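PDB 1Y71: kinase-associated protein B from Bacillus cereus, which is of unknown function but probably associates with a kinase and belongs to the KapB family of the SH3 clan. Local coordinates for residues 62-70 against 117-128. Sequence-based numbering, arbitrary orientation.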
loop_
_atom_site.group_PDB
_atom_site.type_symbol
_atom_site.label_atom_id
_atom_site.label_comp_id
_atom_site.label_asym_id
_atom_site.label_seq_id
_atom_site.Cartn_x
_atom_site.Cartn_y
_atom_site.Cartn_z
ATOM N N PHE B 62 6.194 0.411 32.884
ATOM C CA PHE B 62 5.415 0.072 31.693
ATOM C C PHE B 62 5.335 1.273 30.738
ATOM O O PHE B 62 4.550 2.209 30.963
ATOM C CB PHE B 62 4.010 -0.407 32.087
ATOM C CG PHE B 62 3.351 -1.303 31.062
ATOM C CD1 PHE B 62 3.332 -2.693 31.241
ATOM C CD2 PHE B 62 2.729 -0.762 29.929
ATOM C CE1 PHE B 62 2.714 -3.524 30.310
ATOM C CE2 PHE B 62 2.119 -1.585 28.996
ATOM C CZ PHE B 62 2.108 -2.972 29.185
ATOM N N HIS B 63 6.148 1.235 29.678
ATOM C CA HIS B 63 6.168 2.301 28.685
ATOM C C HIS B 63 5.489 1.888 27.379
ATOM O O HIS B 63 5.296 0.707 27.105
ATOM C CB HIS B 63 7.610 2.766 28.408
ATOM C CG HIS B 63 8.466 1.733 27.733
ATOM N ND1 HIS B 63 8.194 1.246 26.469
ATOM C CD2 HIS B 63 9.595 1.107 28.141
ATOM C CE1 HIS B 63 9.116 0.363 26.133
ATOM N NE2 HIS B 63 9.975 0.256 27.131
ATOM N N GLU B 64 5.127 2.876 26.574
ATOM C CA GLU B 64 4.548 2.599 25.291
ATOM C C GLU B 64 5.611 2.203 24.276
ATOM O O GLU B 64 6.800 2.509 24.422
ATOM C CB GLU B 64 3.721 3.783 24.796
ATOM C CG GLU B 64 4.513 4.997 24.449
ATOM C CD GLU B 64 3.637 6.086 23.887
ATOM O OE1 GLU B 64 4.124 6.825 22.991
ATOM O OE2 GLU B 64 2.457 6.192 24.331
ATOM N N ARG B 65 5.165 1.500 23.247
ATOM C CA ARG B 65 6.034 1.087 22.161
ATOM C C ARG B 65 5.282 1.412 20.882
ATOM O O ARG B 65 4.260 0.786 20.593
ATOM C CB ARG B 65 6.349 -0.400 22.291
ATOM C CG ARG B 65 7.006 -1.034 21.048
ATOM C CD ARG B 65 7.677 -2.360 21.393
ATOM N NE ARG B 65 8.709 -2.205 22.425
ATOM C CZ ARG B 65 8.549 -2.489 23.719
ATOM N NH1 ARG B 65 7.382 -2.954 24.182
ATOM N NH2 ARG B 65 9.570 -2.316 24.559
ATOM N N ARG B 66 5.772 2.404 20.139
ATOM C CA ARG B 66 5.175 2.791 18.843
ATOM C C ARG B 66 5.522 1.840 17.682
ATOM O O ARG B 66 6.624 1.318 17.608
ATOM C CB ARG B 66 5.630 4.219 18.442
ATOM C CG ARG B 66 4.963 5.353 19.163
ATOM C CD ARG B 66 5.552 6.712 18.703
ATOM N NE ARG B 66 4.613 7.777 19.027
ATOM C CZ ARG B 66 4.017 8.577 18.153
ATOM N NH1 ARG B 66 4.252 8.483 16.850
ATOM N NH2 ARG B 66 3.174 9.493 18.608
ATOM N N ALA B 67 4.575 1.652 16.756
ATOM C CA ALA B 67 4.857 1.030 15.460
ATOM C C ALA B 67 5.906 1.817 14.693
ATOM O O ALA B 67 6.047 3.037 14.899
ATOM C CB ALA B 67 3.561 0.914 14.610
ATOM N N LEU B 68 6.653 1.150 13.820
ATOM C CA LEU B 68 7.478 1.873 12.868
ATOM C C LEU B 68 6.589 2.804 12.021
ATOM O O LEU B 68 5.426 2.472 11.691
ATOM C CB LEU B 68 8.226 0.909 11.970
ATOM C CG LEU B 68 9.173 -0.052 12.699
ATOM C CD1 LEU B 68 9.751 -1.088 11.712
ATOM C CD2 LEU B 68 10.286 0.746 13.436
ATOM N N ALA B 69 7.144 3.952 11.663
ATOM C CA ALA B 69 6.399 4.982 10.934
ATOM C C ALA B 69 6.408 4.693 9.441
ATOM O O ALA B 69 7.241 3.941 8.973
ATOM C CB ALA B 69 6.990 6.364 11.219
ATOM N N PHE B 70 5.491 5.338 8.700
ATOM C CA PHE B 70 5.423 5.201 7.255
ATOM C C PHE B 70 6.741 5.623 6.598
ATOM O O PHE B 70 7.270 6.723 6.848
ATOM C CB PHE B 70 4.186 5.964 6.669
ATOM C CG PHE B 70 4.079 5.849 5.188
ATOM C CD1 PHE B 70 3.970 4.594 4.588
ATOM C CD2 PHE B 70 4.184 6.982 4.376
ATOM C CE1 PHE B 70 3.903 4.465 3.186
ATOM C CE2 PHE B 70 4.116 6.856 2.992
ATOM C CZ PHE B 70 3.997 5.594 2.402
ATOM N N SER B 117 -1.760 -2.854 29.176
ATOM C CA SER B 117 -1.628 -2.799 27.714
ATOM C C SER B 117 -2.772 -2.048 27.058
ATOM O O SER B 117 -2.542 -1.218 26.189
ATOM C CB SER B 117 -1.569 -4.196 27.110
ATOM O OG SER B 117 -0.442 -4.929 27.534
ATOM N N LEU B 118 -4.013 -2.359 27.447
ATOM C CA LEU B 118 -5.185 -1.715 26.849
ATOM C C LEU B 118 -5.148 -0.192 27.074
ATOM O O LEU B 118 -5.364 0.593 26.136
ATOM C CB LEU B 118 -6.509 -2.381 27.305
ATOM C CG LEU B 118 -7.785 -1.908 26.580
ATOM C CD1 LEU B 118 -7.769 -2.317 25.129
ATOM C CD2 LEU B 118 -9.087 -2.420 27.226
ATOM N N GLU B 119 -4.814 0.226 28.293
ATOM C CA GLU B 119 -4.607 1.651 28.615
ATOM C C GLU B 119 -3.622 2.301 27.643
ATOM O O GLU B 119 -3.860 3.366 27.043
ATOM C CB GLU B 119 -3.980 1.787 30.005
ATOM C CG GLU B 119 -4.661 1.070 31.175
ATOM C CD GLU B 119 -4.267 1.668 32.547
ATOM O OE1 GLU B 119 -4.167 2.913 32.632
ATOM O OE2 GLU B 119 -4.069 0.907 33.538
ATOM N N THR B 120 -2.477 1.651 27.540
ATOM C CA THR B 120 -1.380 2.099 26.693
ATOM C C THR B 120 -1.780 2.242 25.227
ATOM O O THR B 120 -1.500 3.275 24.607
ATOM C CB THR B 120 -0.197 1.147 26.868
ATOM O OG1 THR B 120 0.173 1.192 28.247
ATOM C CG2 THR B 120 0.981 1.572 26.037
ATOM N N LEU B 121 -2.450 1.226 24.686
ATOM C CA LEU B 121 -2.909 1.261 23.292
ATOM C C LEU B 121 -3.968 2.312 23.057
ATOM O O LEU B 121 -3.997 2.930 21.996
ATOM C CB LEU B 121 -3.396 -0.115 22.820
ATOM C CG LEU B 121 -2.355 -1.250 22.933
ATOM C CD1 LEU B 121 -2.988 -2.617 22.915
ATOM C CD2 LEU B 121 -1.289 -1.116 21.846
ATOM N N GLN B 122 -4.841 2.518 24.046
ATOM C CA GLN B 122 -5.883 3.551 23.914
ATOM C C GLN B 122 -5.248 4.940 23.717
ATOM O O GLN B 122 -5.687 5.712 22.878
ATOM C CB GLN B 122 -6.853 3.544 25.107
ATOM C CG GLN B 122 -7.826 2.367 25.136
ATOM C CD GLN B 122 -8.615 2.271 26.450
ATOM O OE1 GLN B 122 -8.045 2.322 27.554
ATOM N NE2 GLN B 122 -9.940 2.132 26.334
ATOM N N GLN B 123 -4.200 5.232 24.475
ATOM C CA GLN B 123 -3.474 6.486 24.321
ATOM C C GLN B 123 -2.739 6.559 22.994
ATOM O O GLN B 123 -2.780 7.603 22.315
ATOM C CB GLN B 123 -2.466 6.696 25.456
ATOM C CG GLN B 123 -1.828 8.098 25.466
ATOM C CD GLN B 123 -2.866 9.215 25.432
ATOM O OE1 GLN B 123 -3.854 9.173 26.163
ATOM N NE2 GLN B 123 -2.656 10.212 24.560
ATOM N N LEU B 124 -2.036 5.482 22.651
ATOM C CA LEU B 124 -1.303 5.422 21.378
ATOM C C LEU B 124 -2.219 5.759 20.200
ATOM O O LEU B 124 -1.834 6.492 19.287
ATOM C CB LEU B 124 -0.662 4.052 21.173
ATOM C CG LEU B 124 0.748 3.804 21.696
ATOM C CD1 LEU B 124 1.127 2.405 21.346
ATOM C CD2 LEU B 124 1.747 4.802 21.097
ATOM N N LYS B 125 -3.440 5.234 20.258
ATOM C CA LYS B 125 -4.472 5.495 19.263
ATOM C C LYS B 125 -4.725 7.007 19.108
ATOM O O LYS B 125 -4.926 7.503 17.998
ATOM C CB LYS B 125 -5.763 4.768 19.652
ATOM C CG LYS B 125 -6.926 5.020 18.694
ATOM C CD LYS B 125 -8.162 4.196 19.025
ATOM C CE LYS B 125 -9.308 4.598 18.075
ATOM N NZ LYS B 125 -10.293 3.494 17.836
ATOM N N LYS B 126 -4.682 7.732 20.224
ATOM C CA LYS B 126 -4.879 9.179 20.189
ATOM C C LYS B 126 -3.630 9.858 19.640
ATOM O O LYS B 126 -3.724 10.757 18.804
ATOM C CB LYS B 126 -5.257 9.702 21.576
ATOM C CG LYS B 126 -6.533 9.077 22.103
ATOM C CD LYS B 126 -6.937 9.673 23.458
ATOM C CE LYS B 126 -8.269 9.112 23.941
ATOM N NZ LYS B 126 -8.460 9.364 25.394
ATOM N N ASP B 127 -2.463 9.385 20.078
ATOM C CA ASP B 127 -1.185 9.933 19.645
ATOM C C ASP B 127 -0.949 9.804 18.134
ATOM O O ASP B 127 -0.386 10.700 17.508
ATOM C CB ASP B 127 -0.049 9.267 20.403
ATOM C CG ASP B 127 -0.121 9.517 21.906
ATOM O OD1 ASP B 127 -0.868 10.424 22.335
ATOM O OD2 ASP B 127 0.582 8.804 22.649
ATOM N N TYR B 128 -1.387 8.682 17.568
ATOM C CA TYR B 128 -1.244 8.413 16.142
ATOM C C TYR B 128 -2.164 9.243 15.237
ATOM O O TYR B 128 -2.004 9.221 14.004
ATOM C CB TYR B 128 -1.572 6.962 15.871
ATOM C CG TYR B 128 -0.571 5.942 16.385
ATOM C CD1 TYR B 128 0.794 6.191 16.370
ATOM C CD2 TYR B 128 -1.005 4.685 16.786
ATOM C CE1 TYR B 128 1.707 5.220 16.805
ATOM C CE2 TYR B 128 -0.103 3.705 17.210
ATOM C CZ TYR B 128 1.239 3.979 17.215
ATOM O OH TYR B 128 2.098 2.993 17.644
#
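The backbone N-H of Ala67 donates the one hydrogen bond between 62-70 and 117-128, to Tyr128 OH. Ala67 N lies 3.0 Å from Tyr128 OH, and the bond is nearly straight, 162° at the hydrogen. The same hydroxyl also pairs with His45, so two partners fix the end of the phenol.

Van der Waals contacts run along the helix. Leu124 sends its two methyls to different places. Leu124 CD1 lies 3.6 Å from Arg65 O. Leu124 CD2 meets the Glu64 carboxylate and lies 3.8 Å from Arg66 CG. With Thr120 chi1 at -60°, Thr120 CG2 points across to Glu64 CB, 3.7 Å away. Ser117 OG comes to the edge of the Phe62 ring, 3.6 Å from Phe62 CZ. Ser117 OG is bonded to Phe113 O, and Thr120 OG1 to Arg116 O, one turn back.

Charged groups gather near the C-terminal end of the helix. Glu64 OE2 and Asp127 OD2 stand 3.6 Å apart. The like charges are probably eased by the Gln123 NE2 bond to Asp127 OD1 and by the nearby Arg66 guanidinium, which does not touch the Asp127 carboxylate. Tyr128 CE1 lies over one guanidinium face, the planes 76° apart.

The contact lays the irregular chain between strands 34-42 and 73-77 along helix 112-127. Leu121 packs on helix 91-104, Leu68 on strand 34-42.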